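Local coordinates for protein beta-lactamase (Sphaerobacter thermophilus, PDB 4EWF) that probably hydrolyses the amide bond of beta-lactams to substituted beta-amino acids, as class A beta-lactamases do, at residues Ala30-Pro35 against Leu237-Phe242; Ser142-Lys147 against Pro158-Thr163; Thr232-Leu237 against Thr267-Pro272. One frame throughout, in Å; residues are numbered along the deposited sequence. Where two conformers were deposited one is given.

Contact 1 (Ala30-Pro35 against Leu237-Phe242); sequences ATIVAP and LVVAVF
Thr31 and Val33 pair with Ala240 and Val238 in the antiparallel five-stranded sheet of the beta-lactamase fold, where strand 27-33 runs beside strand 235-244. The two short strands are almost exactly antiparallel, 176° between their directions, with axes 4.7 Å apart. Thr31 and Ala240 form one hydrogen-bonded pair, Thr31 N to Ala240 O and Ala240 N to Thr31 O both measuring 3.0 Å. Val33 and Val238 form the next, Val33 N reaching Val238 O at 2.8 Å and Val238 N returning to Val33 O at 3.0 Å. Between and beyond them stand the non-hydrogen-bonded pairs Ile32 with Val239 and Ala30 with Val241, where the CA-H of Ile32 also faces Val238 O, CA to O 3.2 Å.

Side chains alternate between two buried faces. Ala30, Ile32, Val239 and Val241 share the face packed against helix 249-266, with Ile256, Ile259 and Ala263 among the residues met there. Thr31, Val33, Val238 and Ala240 turn to the other face, under helix 164-175; the sheet is thus the middle layer of an alpha-beta-alpha sandwich, this strand pair lying inside it between strands 39-42 and 223-232. On that second face the two valines meet through their branch points, Val33 CB to Val238 CB at 3.9 Å, while Thr31 OG1 is hydrogen-bonded to Asp165.

On the first face the neighbours mesh diagonally as well as straight across. The CG2 branch of Ile32, anti to the backbone N, touches Leu237 CD1 at 3.7 Å, the two side chains crossing at a slant. The same Leu237 methyl also lies against the Val33 carbonyl oxygen, and Ala30 CB meets Val241 CG2 at 4.0 Å.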
loop_
_atom_site.group_PDB
_atom_site.type_symbol
_atom_site.label_atom_id
_atom_site.label_comp_id
_atom_site.label_asym_id
_atom_site.label_seq_id
_atom_site.Cartn_x
_atom_site.Cartn_y
_atom_site.Cartn_z
ATOM N N ALA A 30 -3.724 -10.483 7.356
ATOM C CA ALA A 30 -4.136 -9.191 7.900
ATOM C C ALA A 30 -3.381 -8.886 9.174
ATOM O O ALA A 30 -3.284 -9.725 10.076
ATOM C CB ALA A 30 -5.635 -9.181 8.179
ATOM N N THR A 31 -2.856 -7.672 9.242
ATOM C CA THR A 31 -2.273 -7.143 10.457
ATOM C C THR A 31 -2.887 -5.765 10.652
ATOM O O THR A 31 -2.768 -4.900 9.797
ATOM C CB THR A 31 -0.728 -7.055 10.349
ATOM O OG1 THR A 31 -0.192 -8.376 10.221
ATOM C CG2 THR A 31 -0.131 -6.404 11.590
ATOM N N ILE A 32 -3.563 -5.572 11.775
ATOM C CA ILE A 32 -4.327 -4.365 11.998
ATOM C C ILE A 32 -3.947 -3.836 13.354
ATOM O O ILE A 32 -4.042 -4.550 14.349
ATOM C CB ILE A 32 -5.841 -4.658 11.942
ATOM C CG1 ILE A 32 -6.235 -5.109 10.528
ATOM C CG2 ILE A 32 -6.652 -3.429 12.414
ATOM C CD1 ILE A 32 -7.591 -5.799 10.442
ATOM N N VAL A 33 -3.483 -2.598 13.402
ATOM C CA VAL A 33 -3.020 -2.058 14.665
ATOM C C VAL A 33 -3.972 -1.002 15.190
ATOM O O VAL A 33 -4.194 0.013 14.539
ATOM C CB VAL A 33 -1.612 -1.447 14.538
ATOM C CG1 VAL A 33 -1.093 -1.049 15.915
ATOM C CG2 VAL A 33 -0.663 -2.443 13.856
ATOM N N ALA A 34 -4.527 -1.242 16.378
ATOM C CA ALA A 34 -5.454 -0.301 16.992
ATOM C C ALA A 34 -4.703 0.917 17.500
ATOM O O ALA A 34 -3.496 0.853 17.738
ATOM C CB ALA A 34 -6.207 -0.974 18.155
ATOM N N PRO A 35 -5.420 2.031 17.682
ATOM C CA PRO A 35 -4.870 3.250 18.271
ATOM C C PRO A 35 -3.996 2.956 19.487
ATOM O O PRO A 35 -2.885 3.479 19.590
ATOM C CB PRO A 35 -6.121 4.010 18.689
ATOM C CG PRO A 35 -7.112 3.640 17.654
ATOM C CD PRO A 35 -6.833 2.199 17.311
ATOM N N LEU A 237 -6.058 3.965 12.891
ATOM C CA LEU A 237 -6.038 2.537 12.663
ATOM C C LEU A 237 -5.042 2.196 11.544
ATOM O O LEU A 237 -5.113 2.764 10.453
ATOM C CB LEU A 237 -7.436 2.076 12.240
ATOM C CG LEU A 237 -7.597 0.568 12.081
ATOM C CD1 LEU A 237 -7.663 -0.056 13.469
ATOM C CD2 LEU A 237 -8.848 0.244 11.291
ATOM N N VAL A 238 -4.119 1.271 11.797
ATOM C CA VAL A 238 -3.244 0.807 10.711
ATOM C C VAL A 238 -3.782 -0.498 10.141
ATOM O O VAL A 238 -4.088 -1.418 10.886
ATOM C CB VAL A 238 -1.790 0.606 11.185
ATOM C CG1 VAL A 238 -0.942 -0.003 10.084
ATOM C CG2 VAL A 238 -1.196 1.936 11.663
ATOM N N VAL A 239 -3.886 -0.575 8.816
ATOM C CA VAL A 239 -4.483 -1.730 8.161
ATOM C C VAL A 239 -3.629 -2.263 7.005
ATOM O O VAL A 239 -3.395 -1.571 6.023
ATOM C CB VAL A 239 -5.889 -1.383 7.620
ATOM C CG1 VAL A 239 -6.483 -2.581 6.847
ATOM C CG2 VAL A 239 -6.790 -0.938 8.768
ATOM N N ALA A 240 -3.167 -3.497 7.130
ATOM C CA ALA A 240 -2.456 -4.147 6.031
ATOM C C ALA A 240 -3.138 -5.487 5.732
ATOM O O ALA A 240 -3.040 -6.437 6.508
ATOM C CB ALA A 240 -0.973 -4.342 6.392
ATOM N N VAL A 241 -3.879 -5.543 4.635
ATOM C CA VAL A 241 -4.595 -6.762 4.282
ATOM C C VAL A 241 -4.178 -7.230 2.903
ATOM O O VAL A 241 -4.190 -6.457 1.950
ATOM C CB VAL A 241 -6.116 -6.536 4.307
ATOM C CG1 VAL A 241 -6.866 -7.795 3.872
ATOM C CG2 VAL A 241 -6.538 -6.115 5.711
ATOM N N PHE A 242 -3.772 -8.495 2.821
ATOM C CA PHE A 242 -3.428 -9.139 1.563
ATOM C C PHE A 242 -4.404 -10.266 1.313
ATOM O O PHE A 242 -4.751 -10.999 2.240
ATOM C CB PHE A 242 -1.981 -9.660 1.616
ATOM C CG PHE A 242 -0.964 -8.549 1.642
ATOM C CD1 PHE A 242 -0.242 -8.226 0.503
ATOM C CD2 PHE A 242 -0.785 -7.782 2.785
ATOM C CE1 PHE A 242 0.686 -7.180 0.510
ATOM C CE2 PHE A 242 0.141 -6.725 2.806
ATOM C CZ PHE A 242 0.873 -6.425 1.655
#

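Contact 2 (Ser142-Lys147 against Pro158-Thr163); sequences SNLSRK and PENWAT
The amides of Asn160 and Asn143 are each bonded at both ends. Asn160 ND2 donates to Arg146 O at 3.0 Å, exactly in the amide plane and onto a carbonyl lone pair. Asn160 OD1 takes two N-H groups, Ser145 N at 2.7 Å in an almost straight bond tilted from the carbonyl plane and Arg146 N at 3.0 Å on a lone pair, while Leu144 CD1 packs alongside. Asn143 divides its bonds the other way: ND2 lies in plane with both Glu159 O, at 3.1 Å, and Ser145 OG, whereas Trp161 N approaches OD1 from above the carbonyl plane. The Asn143 amide and Trp161 ring run side by side, 39° apart, and Glu159 CG lies over one face of the indole, toward its rim. Asn143 CG sits between its backbone N and carbonyl carbon (chi1 68°), which swings the amide across to 158-163.

Water 1 bridges Asn143 O and Trp161 O. The Arg146 guanidinium is salt-bridged through NH1 to Glu157 and hydrogen-bonded through NH2 to Arg151 O; Glu159 OE2 pairs with Arg49. Strand 161-162 leads into helix 164-175, which Thr163 N-caps. With a single long backbone bond between the segments, Asn143 N to Trp161 O at 3.3 Å, most of the joining falls to the two amides, and the donors on OD1 and acceptors on ND2 settle which end of each is which.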
loop_
_atom_site.group_PDB
_atom_site.type_symbol
_atom_site.label_atom_id
_atom_site.label_comp_id
_atom_site.label_asym_id
_atom_site.label_seq_id
_atom_site.Cartn_x
_atom_site.Cartn_y
_atom_site.Cartn_z
ATOM N N SER A 142 10.118 -8.937 3.143
ATOM C CA SER A 142 9.624 -8.226 1.977
ATOM C C SER A 142 10.775 -7.775 1.075
ATOM O O SER A 142 11.912 -7.660 1.526
ATOM C CB SER A 142 8.809 -7.010 2.416
ATOM O OG SER A 142 7.702 -7.416 3.207
ATOM N N ASN A 143 10.475 -7.475 -0.189
ATOM C CA ASN A 143 11.542 -7.076 -1.105
ATOM C C ASN A 143 10.977 -6.418 -2.359
ATOM O O ASN A 143 9.793 -6.585 -2.686
ATOM C CB ASN A 143 12.358 -8.308 -1.516
ATOM C CG ASN A 143 11.548 -9.274 -2.396
ATOM O OD1 ASN A 143 10.591 -9.894 -1.931
ATOM N ND2 ASN A 143 11.915 -9.375 -3.681
ATOM N N LEU A 144 11.833 -5.671 -3.049
ATOM C CA LEU A 144 11.567 -5.253 -4.417
ATOM C C LEU A 144 12.700 -5.796 -5.287
ATOM O O LEU A 144 13.857 -5.411 -5.127
ATOM C CB LEU A 144 11.515 -3.724 -4.522
ATOM C CG LEU A 144 11.400 -3.212 -5.961
ATOM C CD1 LEU A 144 10.055 -3.615 -6.525
ATOM C CD2 LEU A 144 11.570 -1.704 -6.018
ATOM N N SER A 145 12.374 -6.714 -6.190
ATOM C CA SER A 145 13.389 -7.356 -7.012
ATOM C C SER A 145 12.971 -7.363 -8.475
ATOM O O SER A 145 13.741 -7.750 -9.341
ATOM C CB SER A 145 13.648 -8.789 -6.520
ATOM O OG SER A 145 14.169 -8.778 -5.190
ATOM N N ARG A 146 11.750 -6.902 -8.749
ATOM C CA ARG A 146 11.150 -7.005 -10.086
ATOM C C ARG A 146 10.381 -5.725 -10.457
ATOM O O ARG A 146 9.508 -5.284 -9.696
ATOM C CB ARG A 146 10.220 -8.228 -10.112
ATOM C CG ARG A 146 9.364 -8.439 -11.364
ATOM C CD ARG A 146 8.483 -9.683 -11.172
ATOM N NE ARG A 146 7.286 -9.712 -12.014
ATOM C CZ ARG A 146 7.199 -10.379 -13.157
ATOM N NH1 ARG A 146 8.242 -11.066 -13.603
ATOM N NH2 ARG A 146 6.070 -10.356 -13.856
ATOM N N LYS A 147 10.703 -5.127 -11.610
ATOM C CA LYS A 147 9.979 -3.948 -12.088
ATOM C C LYS A 147 8.532 -4.324 -12.355
ATOM O O LYS A 147 8.179 -5.511 -12.387
ATOM C CB LYS A 147 10.601 -3.421 -13.392
ATOM C CG LYS A 147 11.820 -2.513 -13.204
ATOM C CD LYS A 147 12.257 -1.921 -14.542
ATOM C CE LYS A 147 13.294 -0.817 -14.391
ATOM N NZ LYS A 147 13.865 -0.435 -15.733
ATOM N N PRO A 158 12.053 -13.904 -10.273
ATOM C CA PRO A 158 12.041 -13.188 -8.991
ATOM C C PRO A 158 10.728 -12.449 -8.772
ATOM O O PRO A 158 10.286 -11.718 -9.644
ATOM C CB PRO A 158 13.177 -12.172 -9.149
ATOM C CG PRO A 158 14.094 -12.784 -10.154
ATOM C CD PRO A 158 13.215 -13.539 -11.105
ATOM N N GLU A 159 10.113 -12.639 -7.612
ATOM C CA GLU A 159 8.863 -11.982 -7.304
ATOM C C GLU A 159 9.090 -10.980 -6.181
ATOM O O GLU A 159 10.079 -11.083 -5.432
ATOM C CB GLU A 159 7.807 -13.035 -6.900
ATOM C CG GLU A 159 6.415 -12.479 -6.555
ATOM C CD GLU A 159 5.758 -11.722 -7.711
ATOM O OE1 GLU A 159 6.086 -10.530 -7.912
ATOM O OE2 GLU A 159 4.904 -12.319 -8.406
ATOM N N ASN A 160 8.192 -10.000 -6.087
ATOM C CA ASN A 160 8.172 -9.051 -4.984
ATOM C C ASN A 160 7.222 -9.580 -3.903
ATOM O O ASN A 160 6.006 -9.605 -4.104
ATOM C CB ASN A 160 7.675 -7.678 -5.452
ATOM C CG ASN A 160 8.518 -7.099 -6.569
ATOM O OD1 ASN A 160 9.729 -7.294 -6.611
ATOM N ND2 ASN A 160 7.874 -6.403 -7.496
ATOM N N TRP A 161 7.782 -9.993 -2.770
ATOM C CA TRP A 161 7.018 -10.620 -1.686
ATOM C C TRP A 161 6.706 -9.608 -0.592
ATOM O O TRP A 161 7.451 -8.660 -0.384
ATOM C CB TRP A 161 7.797 -11.819 -1.095
ATOM C CG TRP A 161 8.052 -12.892 -2.121
ATOM C CD1 TRP A 161 9.255 -13.216 -2.700
ATOM C CD2 TRP A 161 7.071 -13.745 -2.731
ATOM N NE1 TRP A 161 9.079 -14.224 -3.621
ATOM C CE2 TRP A 161 7.749 -14.568 -3.661
ATOM C CE3 TRP A 161 5.681 -13.893 -2.580
ATOM C CZ2 TRP A 161 7.089 -15.540 -4.435
ATOM C CZ3 TRP A 161 5.018 -14.851 -3.349
ATOM C CH2 TRP A 161 5.729 -15.670 -4.265
ATOM N N ALA A 162 5.588 -9.813 0.098
ATOM C CA ALA A 162 5.210 -8.986 1.231
ATOM C C ALA A 162 4.661 -9.861 2.348
ATOM O O ALA A 162 4.195 -10.975 2.097
ATOM C CB ALA A 162 4.137 -8.003 0.809
ATOM N N THR A 163 4.676 -9.344 3.575
ATOM C CA THR A 163 3.832 -9.918 4.619
ATOM C C THR A 163 3.000 -8.798 5.201
ATOM O O THR A 163 3.415 -7.649 5.185
ATOM C CB THR A 163 4.628 -10.597 5.769
ATOM O OG1 THR A 163 5.319 -9.600 6.521
ATOM C CG2 THR A 163 5.626 -11.597 5.221
HETATM O O HOH W 1 7.537 -6.053 -1.036
#

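Contact 3 (Thr232-Leu237 against Thr267-Pro272); sequences TPAGTL and TGLIPP
The backbones come nearest at Ala234 and Leu269, whose CA atoms are 6.5 Å apart; no hydrogen bond joins the segments, and side chains fill the interval. Residues 232-235 form a type I turn between strands 223-232 and 235-244, closed by Thr232 N to Gly235 O and Gly235 N to Thr232 O, both 2.9 Å. Gly235 has a phi of 142°, an extended backbone at which a side chain would press on the carbonyl oxygen before it. In the other segment, Gly268 ends helix 249-266 with positive phi in a Schellman motif, and the chain runs on as a loop through Leu269.

Leu269 is the chief side chain, its isobutyl end reaching across to the hairpin. One methyl, CD2, presses on Leu237 CB at 3.6 Å, close to the start of the strand; the other, CD1, meets Ala234 CB at 4.1 Å, on the turn itself. CG and CD1 also lie against the Thr232 hydroxyl, the two side chains crossing at a slant. That hydroxyl is already engaged: Thr232 OG1, held between its own backbone N and carbonyl carbon (chi1 83°), accepts from Ala234 N at 3.0 Å, an ST turn laid over the beta turn.

In the sandwich fold this is where the C-terminal helix ends beside the hairpin that joins two inner strands of the sheet, and the loop after that helix packs along the hairpin from the turn to Leu237. Leu264 of the helix backs both Leu269 and Leu237. Thr267, just ahead of the Schellman glycine, has two conformers; in one of them its methyl lies against the end of the Leu237 side chain and OG1 is hydrogen-bonded to Ala263 O in the final helical turn.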
loop_
_atom_site.group_PDB
_atom_site.type_symbol
_atom_site.label_atom_id
_atom_site.label_comp_id
_atom_site.label_asym_id
_atom_site.label_seq_id
_atom_site.Cartn_x
_atom_site.Cartn_y
_atom_site.Cartn_z
ATOM N N THR A 232 -9.031 9.268 12.707
ATOM C CA THR A 232 -10.127 10.108 13.194
ATOM C C THR A 232 -9.623 10.885 14.411
ATOM O O THR A 232 -8.520 10.625 14.901
ATOM C CB THR A 232 -11.363 9.277 13.603
ATOM O OG1 THR A 232 -11.193 8.786 14.941
ATOM C CG2 THR A 232 -11.571 8.111 12.662
ATOM N N PRO A 233 -10.422 11.846 14.910
ATOM C CA PRO A 233 -9.988 12.580 16.108
ATOM C C PRO A 233 -9.712 11.657 17.304
ATOM O O PRO A 233 -8.961 12.019 18.211
ATOM C CB PRO A 233 -11.169 13.516 16.401
ATOM C CG PRO A 233 -12.325 12.966 15.612
ATOM C CD PRO A 233 -11.727 12.312 14.411
ATOM N N ALA A 234 -10.307 10.471 17.287
ATOM C CA ALA A 234 -10.140 9.494 18.359
ATOM C C ALA A 234 -8.860 8.646 18.236
ATOM O O ALA A 234 -8.490 7.945 19.183
ATOM C CB ALA A 234 -11.356 8.588 18.422
ATOM N N GLY A 235 -8.197 8.698 17.075
ATOM C CA GLY A 235 -6.961 7.950 16.871
ATOM C C GLY A 235 -6.823 7.355 15.476
ATOM O O GLY A 235 -7.679 7.570 14.611
ATOM N N THR A 236 -5.748 6.599 15.255
ATOM C CA THR A 236 -5.450 6.067 13.923
ATOM C C THR A 236 -5.398 4.543 13.888
ATOM O O THR A 236 -4.772 3.916 14.739
ATOM C CB THR A 236 -4.112 6.619 13.383
ATOM O OG1 THR A 236 -4.219 8.035 13.218
ATOM C CG2 THR A 236 -3.771 5.990 12.031
ATOM N N LEU A 237 -6.058 3.965 12.891
ATOM C CA LEU A 237 -6.038 2.537 12.663
ATOM C C LEU A 237 -5.042 2.196 11.544
ATOM O O LEU A 237 -5.113 2.764 10.453
ATOM C CB LEU A 237 -7.436 2.076 12.240
ATOM C CG LEU A 237 -7.597 0.568 12.081
ATOM C CD1 LEU A 237 -7.663 -0.056 13.469
ATOM C CD2 LEU A 237 -8.848 0.244 11.291
ATOM N N THR A 267 -12.449 -1.226 17.404
ATOM C CA THR A 267 -11.552 -0.311 18.104
ATOM C C THR A 267 -12.257 0.962 18.556
ATOM O O THR A 267 -11.641 1.826 19.178
ATOM C CB THR A 267 -10.350 0.080 17.206
ATOM O OG1 THR A 267 -10.835 0.703 16.011
ATOM C CG2 THR A 267 -9.570 -1.145 16.822
ATOM N N GLY A 268 -13.547 1.078 18.239
ATOM C CA GLY A 268 -14.333 2.225 18.661
ATOM C C GLY A 268 -14.091 3.487 17.855
ATOM O O GLY A 268 -14.446 4.592 18.284
ATOM N N LEU A 269 -13.493 3.327 16.678
ATOM C CA LEU A 269 -13.251 4.455 15.787
ATOM C C LEU A 269 -14.520 4.897 15.050
ATOM O O LEU A 269 -14.659 6.065 14.689
ATOM C CB LEU A 269 -12.131 4.120 14.784
ATOM C CG LEU A 269 -10.735 4.687 15.092
ATOM C CD1 LEU A 269 -10.561 5.022 16.554
ATOM C CD2 LEU A 269 -9.613 3.770 14.623
ATOM N N ILE A 270 -15.423 3.957 14.782
ATOM C CA ILE A 270 -16.775 4.318 14.355
ATOM C C ILE A 270 -17.715 3.610 15.312
ATOM O O ILE A 270 -17.286 2.711 16.035
ATOM C CB ILE A 270 -17.077 3.884 12.915
ATOM C CG1 ILE A 270 -17.042 2.349 12.811
ATOM C CG2 ILE A 270 -16.090 4.519 11.960
ATOM C CD1 ILE A 270 -17.182 1.824 11.395
ATOM N N PRO A 271 -18.996 4.011 15.336
ATOM C CA PRO A 271 -19.885 3.385 16.335
ATOM C C PRO A 271 -20.100 1.879 16.095
ATOM O O PRO A 271 -19.871 1.379 14.980
ATOM C CB PRO A 271 -21.201 4.191 16.226
ATOM C CG PRO A 271 -21.079 5.047 15.015
ATOM C CD PRO A 271 -19.619 5.147 14.631
ATOM N N PRO A 272 -20.497 1.139 17.143
ATOM C CA PRO A 272 -20.737 -0.298 16.962
ATOM C C PRO A 272 -21.816 -0.570 15.907
ATOM O O PRO A 272 -22.677 0.275 15.691
ATOM C CB PRO A 272 -21.204 -0.755 18.354
ATOM C CG PRO A 272 -21.565 0.493 19.088
ATOM C CD PRO A 272 -20.679 1.555 18.544
#

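In the fold
Contact 1 is wholly buried, contact 2 mostly so and contact 3 only partly, at the outer end of the sheet. Contacts 1 and 3 share Leu237 and strand 235-244, and Ala34 and Pro35 pack directly on Thr267 and Leu269, so the strand pair and the helix-exit loop are continuous. Contact 2 lies on the opposite side of the chain's centre from contact 3, nearest atoms about 14 Å apart, but touches contact 1 where the Phe242 ring meets Ala162. Their chemistry differs accordingly: regular backbone bonding with apolar faces in contact 1, asparagine-mediated bonding between irregular segments in contact 2, and apolar packing alone in contact 3.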